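Local atomic coordinates of N-acetyltransferase domain-containing protein (Deinococcus radiodurans, PDB entry 3S6F), a protein that probably transfers an acetyl group from acetyl-CoA to an amine, as in other GNAT-family N-acetyltransferases, and binds coenzyme A and calcium. Residues T14-V19 / T39-L44; P21-G26 / L52-D57. All coordinates share one frame; numbering follows the deposited sequence.

Interaction 1 of 2, residues T14-V19 / T39-L44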
ATOM      1  N   THR A  14       4.127 -17.941  -7.161  1.00  9.17           N
ATOM      2  CA  THR A  14       3.600 -16.595  -7.227  1.00  9.53           C
ATOM      3  C   THR A  14       2.282 -16.525  -7.991  1.00  9.60           C
ATOM      4  O   THR A  14       1.854 -15.453  -8.417  1.00 10.34           O
ATOM      5  CB  THR A  14       4.644 -15.654  -7.856  1.00 10.41           C
ATOM      6  OG1 THR A  14       4.921 -16.114  -9.184  1.00 12.54           O
ATOM      7  CG2 THR A  14       5.925 -15.615  -7.046  1.00 11.89           C
ATOM      8  N   THR A  15       1.624 -17.676  -8.148  1.00  9.99           N
ATOM      9  CA  THR A  15       0.303 -17.769  -8.734  1.00 10.57           C
ATOM     10  C   THR A  15      -0.569 -18.626  -7.819  1.00  9.69           C
ATOM     11  O   THR A  15      -0.073 -19.299  -6.919  1.00 10.04           O
ATOM     12  CB  THR A  15       0.295 -18.421 -10.113  1.00 12.13           C
ATOM     13  OG1 THR A  15       0.356 -19.833  -9.961  1.00 14.17           O
ATOM     14  CG2 THR A  15       1.371 -17.853 -11.031  1.00 14.28           C
ATOM     15  N   LEU A  16      -1.867 -18.626  -8.083  1.00  9.95           N
ATOM     16  CA  LEU A  16      -2.813 -19.490  -7.415  1.00 10.52           C
ATOM     17  C   LEU A  16      -3.043 -20.801  -8.168  1.00 10.18           C
ATOM     18  O   LEU A  16      -3.917 -21.570  -7.814  1.00 11.16           O
ATOM     19  CB  LEU A  16      -4.133 -18.753  -7.175  1.00 10.03           C
ATOM     20  CG  LEU A  16      -4.071 -17.658  -6.113  1.00 10.07           C
ATOM     21  CD1 LEU A  16      -5.255 -16.708  -6.260  1.00 11.22           C
ATOM     22  CD2 LEU A  16      -4.039 -18.300  -4.718  1.00 13.25           C
ATOM     23  N   GLU A  17      -2.271 -21.087  -9.229  1.00 11.27           N
ATOM     24  CA  GLU A  17      -2.446 -22.356  -9.949  1.00 11.23           C
ATOM     25  C   GLU A  17      -2.141 -23.504  -9.002  1.00 11.33           C
ATOM     26  O   GLU A  17      -1.092 -23.550  -8.391  1.00 13.29           O
ATOM     27  CB  GLU A  17      -1.566 -22.401 -11.202  1.00 12.37           C
ATOM     28  CG  GLU A  17      -1.965 -21.358 -12.223  1.00 12.58           C
ATOM     29  CD  GLU A  17      -1.259 -21.542 -13.556  1.00 14.43           C
ATOM     30  OE1 GLU A  17      -0.057 -21.866 -13.527  1.00 21.39           O
ATOM     31  OE2 GLU A  17      -1.864 -21.421 -14.646  1.00 14.18           O
ATOM     32  N   GLY A  18      -3.083 -24.426  -8.876  1.00 11.17           N
ATOM     33  CA  GLY A  18      -2.879 -25.564  -8.002  1.00 11.96           C
ATOM     34  C   GLY A  18      -3.111 -25.295  -6.532  1.00 12.17           C
ATOM     35  O   GLY A  18      -2.823 -26.161  -5.698  1.00 14.72           O
ATOM     36  N   VAL A  19      -3.636 -24.119  -6.183  1.00 11.04           N
ATOM     37  CA  VAL A  19      -3.918 -23.763  -4.789  1.00 11.00           C
ATOM     38  C   VAL A  19      -5.413 -23.617  -4.600  1.00 11.52           C
ATOM     39  O   VAL A  19      -6.062 -22.810  -5.283  1.00 12.40           O
ATOM     40  CB  VAL A  19      -3.258 -22.428  -4.432  1.00 11.36           C
ATOM     41  CG1 VAL A  19      -3.571 -22.014  -2.968  1.00 12.36           C
ATOM     42  CG2 VAL A  19      -1.758 -22.475  -4.670  1.00 12.96           C
ATOM     43  N   THR A  39     -11.789 -16.336   1.475  1.00 10.04           N
ATOM     44  CA  THR A  39     -11.487 -14.931   1.368  1.00  9.79           C
ATOM     45  C   THR A  39     -10.008 -14.680   1.141  1.00  8.90           C
ATOM     46  O   THR A  39      -9.630 -13.807   0.359  1.00  9.29           O
ATOM     47  CB  THR A  39     -12.052 -14.139   2.555  1.00  9.79           C
ATOM     48  OG1 THR A  39     -13.479 -14.315   2.523  1.00 11.34           O
ATOM     49  CG2 THR A  39     -11.699 -12.653   2.460  1.00 10.89           C
ATOM     50  N   LEU A  40      -9.142 -15.419   1.827  1.00  8.63           N
ATOM     51  CA  LEU A  40      -7.711 -15.313   1.588  1.00  8.59           C
ATOM     52  C   LEU A  40      -7.365 -15.583   0.122  1.00  8.28           C
ATOM     53  O   LEU A  40      -6.553 -14.891  -0.468  1.00  8.26           O
ATOM     54  CB  LEU A  40      -6.920 -16.186   2.571  1.00  9.12           C
ATOM     55  CG  LEU A  40      -5.388 -16.156   2.401  1.00  8.56           C
ATOM     56  CD1 LEU A  40      -4.809 -14.751   2.406  1.00 10.06           C
ATOM     57  CD2 LEU A  40      -4.730 -17.011   3.491  1.00 10.70           C
ATOM     58  N   TRP A  41      -7.997 -16.600  -0.458  1.00  8.33           N
ATOM     59  CA  TRP A  41      -7.773 -16.883  -1.866  1.00  8.46           C
ATOM     60  C   TRP A  41      -8.105 -15.641  -2.702  1.00  8.18           C
ATOM     61  O   TRP A  41      -7.344 -15.228  -3.581  1.00  8.37           O
ATOM     62  CB  TRP A  41      -8.635 -18.102  -2.276  1.00  9.02           C
ATOM     63  CG  TRP A  41      -8.249 -18.768  -3.561  1.00  9.57           C
ATOM     64  CD1 TRP A  41      -7.554 -19.931  -3.675  1.00 10.72           C
ATOM     65  CD2 TRP A  41      -8.510 -18.326  -4.892  1.00  9.70           C
ATOM     66  NE1 TRP A  41      -7.357 -20.243  -4.974  1.00 11.78           N
ATOM     67  CE2 TRP A  41      -7.939 -19.293  -5.761  1.00 11.07           C
ATOM     68  CE3 TRP A  41      -9.167 -17.232  -5.453  1.00 10.79           C
ATOM     69  CZ2 TRP A  41      -7.992 -19.184  -7.117  1.00 12.62           C
ATOM     70  CZ3 TRP A  41      -9.212 -17.136  -6.834  1.00 12.54           C
ATOM     71  CH2 TRP A  41      -8.592 -18.105  -7.638  1.00 12.23           C
ATOM     72  N   ARG A  42      -9.242 -15.003  -2.428  0.58  8.70           N
ATOM     73  CA  ARG A  42      -9.623 -13.782  -3.163  0.58  9.04           C
ATOM     74  C   ARG A  42      -8.653 -12.618  -2.915  0.58  8.46           C
ATOM     75  O   ARG A  42      -8.320 -11.873  -3.849  0.58  9.42           O
ATOM     76  CB  ARG A  42     -11.055 -13.376  -2.869  0.58  9.16           C
ATOM     77  CG  ARG A  42     -12.111 -14.388  -3.282  0.58  9.68           C
ATOM     78  CD  ARG A  42     -13.567 -13.818  -3.078  0.58 11.51           C
ATOM     79  NE  ARG A  42     -13.912 -13.507  -1.652  0.58 14.86           N
ATOM     80  CZ  ARG A  42     -14.158 -12.314  -1.096  0.58 16.50           C
ATOM     81  NH1 ARG A  42     -14.108 -11.178  -1.792  0.58 17.11           N
ATOM     82  NH2 ARG A  42     -14.430 -12.250   0.215  0.58 16.50           N
ATOM     83  N   ILE A  43      -8.200 -12.475  -1.665  1.00  8.24           N
ATOM     84  CA  ILE A  43      -7.198 -11.450  -1.356  1.00  8.34           C
ATOM     85  C   ILE A  43      -5.940 -11.626  -2.201  1.00  7.75           C
ATOM     86  O   ILE A  43      -5.433 -10.682  -2.795  1.00  8.58           O
ATOM     87  CB  ILE A  43      -6.884 -11.453   0.183  1.00  8.56           C
ATOM     88  CG1 ILE A  43      -8.075 -10.921   0.972  1.00  9.64           C
ATOM     89  CG2 ILE A  43      -5.625 -10.660   0.477  1.00  9.58           C
ATOM     90  CD1 ILE A  43      -8.005 -11.190   2.473  1.00 11.01           C
ATOM     91  N   LEU A  44      -5.479 -12.864  -2.262  1.00  7.92           N
ATOM     92  CA  LEU A  44      -4.307 -13.145  -3.070  1.00  7.98           C
ATOM     93  C   LEU A  44      -4.562 -12.866  -4.534  1.00  7.66           C
ATOM     94  O   LEU A  44      -3.719 -12.323  -5.243  1.00  8.47           O
ATOM     95  CB  LEU A  44      -3.827 -14.579  -2.816  1.00  8.39           C
ATOM     96  CG  LEU A  44      -3.295 -14.835  -1.389  1.00  8.16           C
ATOM     97  CD1 LEU A  44      -3.259 -16.348  -1.134  1.00  9.47           C
ATOM     98  CD2 LEU A  44      -1.966 -14.198  -1.163  1.00 10.35           C
TER
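W41 reaches out of helix 37-46 to meet the loop at L16 and V19, and it does so in two distinct ways, through its ring face and through its indole N-H. The geometry is a worked example of how one tryptophan can meet a loop with both face and N-H. Its CG stands anti to the backbone N (chi1 -163°), which carries the indole toward the loop and sets its face against L16. Methyl CD1 of L16 sits almost centrally over the six-membered ring, 3.6 Å from its centroid and only 6° off the normal, a clear CH-pi contact. The same methyl lies 3.7 Å from the backbone O of W41, while L16 CD2 leans over the pyrrole part, 3.9 Å from W41 NE1. At the ring edge, W41 NE1 donates to the carbonyl O of V19 over 2.9 Å, with an N-H...O angle of 159°. The acceptor lies in the indole plane, although the donor stands above the carbonyl plane of V19. Face contact and edge bond together probably limit how far the indole can turn. One turn further on, L16 CD2 also reaches L44 CD1 at 4.2 Å, so the leucine of the loop touches both W41 and L44. The loop here contains a type II beta turn from L16 to V19, with V19 N bonded to L16 O at 3.0 Å, and an ST turn in which T15 OG1 accepts from E17 N. In the fold, L16 and L44 both pack on F50 of strand 49-54, V19 packs on L52 of that strand and on V60 of strand 60-68, and L44 also touches F63, which places the helix and loop against one face of the central sheet.

Interaction 2 of 2, residues P21-G26 / L52-D57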
ATOM      1  N   PRO A  21      -8.758 -23.102  -1.711  1.00 13.51           N
ATOM      2  CA  PRO A  21      -9.010 -22.560  -0.365  1.00 13.52           C
ATOM      3  C   PRO A  21      -8.715 -23.573   0.739  1.00 13.95           C
ATOM      4  O   PRO A  21      -8.235 -23.206   1.811  1.00 15.27           O
ATOM      5  CB  PRO A  21     -10.477 -22.130  -0.417  1.00 14.81           C
ATOM      6  CG  PRO A  21     -10.668 -21.800  -1.845  1.00 15.87           C
ATOM      7  CD  PRO A  21      -9.866 -22.809  -2.633  1.00 14.45           C
ATOM      8  N   ALA A  22      -8.940 -24.854   0.459  1.00 14.86           N
ATOM      9  CA  ALA A  22      -8.623 -25.926   1.415  1.00 16.64           C
ATOM     10  C   ALA A  22      -7.160 -26.010   1.779  1.00 17.15           C
ATOM     11  O   ALA A  22      -6.839 -26.674   2.754  1.00 19.76           O
ATOM     12  CB  ALA A  22      -9.080 -27.296   0.910  1.00 18.73           C
ATOM     13  N   GLN A  23      -6.284 -25.416   0.979  1.00 13.09           N
ATOM     14  CA  GLN A  23      -4.852 -25.368   1.201  1.00 12.97           C
ATOM     15  C   GLN A  23      -4.380 -24.053   1.823  1.00 11.80           C
ATOM     16  O   GLN A  23      -3.204 -23.902   2.096  1.00 12.02           O
ATOM     17  CB  GLN A  23      -4.100 -25.625  -0.092  1.00 12.71           C
ATOM     18  CG  GLN A  23      -4.330 -27.069  -0.567  1.00 13.61           C
ATOM     19  CD  GLN A  23      -3.826 -27.362  -1.934  1.00 14.90           C
ATOM     20  OE1 GLN A  23      -3.986 -26.542  -2.828  1.00 15.61           O
ATOM     21  NE2 GLN A  23      -3.282 -28.566  -2.139  1.00 17.05           N
ATOM     22  N   LEU A  24      -5.302 -23.139   2.103  1.00 12.14           N
ATOM     23  CA  LEU A  24      -5.035 -21.814   2.661  1.00 11.51           C
ATOM     24  C   LEU A  24      -5.559 -21.679   4.089  1.00 11.51           C
ATOM     25  O   LEU A  24      -5.636 -20.575   4.605  1.00 11.99           O
ATOM     26  CB  LEU A  24      -5.631 -20.725   1.747  1.00 11.80           C
ATOM     27  CG  LEU A  24      -4.848 -20.485   0.463  1.00 11.89           C
ATOM     28  CD1 LEU A  24      -5.688 -19.642  -0.495  1.00 13.36           C
ATOM     29  CD2 LEU A  24      -3.534 -19.785   0.712  1.00 12.20           C
ATOM     30  N   GLY A  25      -5.889 -22.779   4.749  1.00 12.34           N
ATOM     31  CA  GLY A  25      -6.235 -22.737   6.136  1.00 13.14           C
ATOM     32  C   GLY A  25      -5.032 -22.562   7.044  1.00 12.07           C
ATOM     33  O   GLY A  25      -3.887 -22.839   6.664  1.00 12.57           O
ATOM     34  N   GLY A  26      -5.286 -22.097   8.273  1.00 12.61           N
ATOM     35  CA  GLY A  26      -4.258 -21.958   9.296  1.00 13.08           C
ATOM     36  C   GLY A  26      -3.595 -20.609   9.466  1.00 11.81           C
ATOM     37  O   GLY A  26      -2.640 -20.514  10.226  1.00 13.83           O
ATOM     38  N   LEU A  52       3.788 -17.566  -2.137  1.00  7.61           N
ATOM     39  CA  LEU A  52       3.362 -18.660  -1.284  1.00  8.32           C
ATOM     40  C   LEU A  52       4.498 -19.638  -1.062  1.00  8.25           C
ATOM     41  O   LEU A  52       5.222 -19.956  -2.002  1.00 10.63           O
ATOM     42  CB  LEU A  52       2.204 -19.444  -1.952  1.00  8.30           C
ATOM     43  CG  LEU A  52       1.040 -18.619  -2.490  1.00  9.11           C
ATOM     44  CD1 LEU A  52      -0.033 -19.510  -3.104  1.00 10.78           C
ATOM     45  CD2 LEU A  52       0.430 -17.727  -1.391  1.00 10.11           C
ATOM     46  N   ALA A  53       4.577 -20.157   0.158  1.00  8.62           N
ATOM     47  CA  ALA A  53       5.477 -21.241   0.544  1.00  9.38           C
ATOM     48  C   ALA A  53       4.619 -22.452   0.857  1.00 10.23           C
ATOM     49  O   ALA A  53       3.693 -22.341   1.654  1.00 10.20           O
ATOM     50  CB  ALA A  53       6.292 -20.839   1.767  1.00 10.90           C
ATOM     51  N   ARG A  54       4.895 -23.569   0.182  1.00 10.56           N
ATOM     52  CA  ARG A  54       4.052 -24.765   0.240  1.00 11.50           C
ATOM     53  C   ARG A  54       4.878 -25.992   0.612  1.00 12.15           C
ATOM     54  O   ARG A  54       5.992 -26.168   0.134  1.00 13.35           O
ATOM     55  CB  ARG A  54       3.380 -25.020  -1.118  1.00 11.79           C
ATOM     56  CG  ARG A  54       2.551 -23.829  -1.590  1.00 11.94           C
ATOM     57  CD  ARG A  54       1.866 -24.096  -2.921  1.00 13.27           C
ATOM     58  NE  ARG A  54       0.755 -25.014  -2.803  1.00 12.93           N
ATOM     59  CZ  ARG A  54       0.070 -25.504  -3.814  1.00 11.96           C
ATOM     60  NH1 ARG A  54       0.444 -25.287  -5.053  1.00 13.05           N
ATOM     61  NH2 ARG A  54      -0.975 -26.250  -3.569  1.00 14.24           N
ATOM     62  N   THR A  55       4.278 -26.857   1.404  1.00 12.97           N
ATOM     63  CA  THR A  55       4.823 -28.199   1.631  1.00 14.42           C
ATOM     64  C   THR A  55       4.454 -29.090   0.423  1.00 15.57           C
ATOM     65  O   THR A  55       3.629 -28.734  -0.407  1.00 15.77           O
ATOM     66  CB  THR A  55       4.307 -28.777   2.964  1.00 16.03           C
ATOM     67  OG1 THR A  55       2.895 -28.577   3.047  1.00 15.53           O
ATOM     68  CG2 THR A  55       4.976 -28.125   4.127  1.00 17.27           C
ATOM     69  N   PRO A  56       5.066 -30.300   0.346  1.00 18.44           N
ATOM     70  CA  PRO A  56       4.839 -31.152  -0.802  1.00 18.86           C
ATOM     71  C   PRO A  56       3.386 -31.554  -1.030  1.00 18.43           C
ATOM     72  O   PRO A  56       2.992 -31.745  -2.192  1.00 21.27           O
ATOM     73  CB  PRO A  56       5.760 -32.360  -0.540  1.00 19.87           C
ATOM     74  CG  PRO A  56       6.840 -31.837   0.312  1.00 20.71           C
ATOM     75  CD  PRO A  56       6.211 -30.745   1.153  1.00 19.75           C
ATOM     76  N   ASP A  57       2.594 -31.648   0.033  1.00 18.06           N
ATOM     77  CA  ASP A  57       1.189 -31.963  -0.091  1.00 18.57           C
ATOM     78  C   ASP A  57       0.327 -30.799  -0.599  1.00 17.43           C
ATOM     79  O   ASP A  57      -0.870 -30.975  -0.813  1.00 19.77           O
ATOM     80  CB  ASP A  57       0.597 -32.501   1.222  1.00 19.22           C
ATOM     81  CG  ASP A  57       0.583 -31.475   2.364  1.00 19.77           C
ATOM     82  OD1 ASP A  57       1.020 -30.298   2.158  1.00 18.22           O
ATOM     83  OD2 ASP A  57       0.084 -31.836   3.465  1.00 23.47           O
TER
HETATM   84  O   HOH W   1      -3.313 -30.311   0.306  1.00 27.24           O
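Q23 and R54 meet where a short 3-10 segment, residues 21-23, comes up to the end of strand 49-54 in the GNAT fold, just as that strand turns toward strand 60-68. The contact illustrates how a surface amide can join two chain segments largely through third parties. Van der Waals contact comes first: the Q23 amide and R54 guanidinium planes are 78° apart. Q23 OE1 approaches R54 NH2 to 3.1 Å, but the angle is too poor for a hydrogen bond, and each group is satisfied elsewhere. Q23 OE1 accepts from T20 N, whereas R54 NH2 donates to the carbonyl oxygens of G18 and G58 and R54 NH1 to Q13 OE1. The arginine is bent at chi3 (73°), and its guanidinium lies among these acceptors. Water-mediated bonding supplies the polar link between the segments: a single water accepts from Q23 NE2 and donates to D57 O. An alanine here removes the amide, and is likely to leave T20 N without its side-chain acceptor and the water bridge to D57 O broken. Within the turn, T55 OG1 donates to D57 OD1 over 2.7 Å, and the same carboxylate oxygen accepts from Q59 N. The hydroxyl meets D57 OD1 on its syn side, 34° out of the carboxylate plane.

Overall arrangement
Interactions 1 and 2 lie about 10 Å apart between centres and share the loop that runs from strand 11-13 to helix 37-46. Their segments alternate along the chain, and they meet directly at the hydrogen bond from R54 NH2 to G18 O, 2.8 Å long; beside it V19 CG2 packs 3.6 Å from R54 NH1. On the helix side, W41 CD1 lies 3.7 Å from L24 CD1, so the indole of interaction 1 also touches L24 of residues 21-26. Neither contact forms the coenzyme A pocket: the L44 side chain is about 13 Å from the bound coenzyme, and that of R54 about 12 Å from the side chain of V81, a coenzyme A-binding residue. A bound calcium ion lies closer, about 6 Å from the L16 side chain.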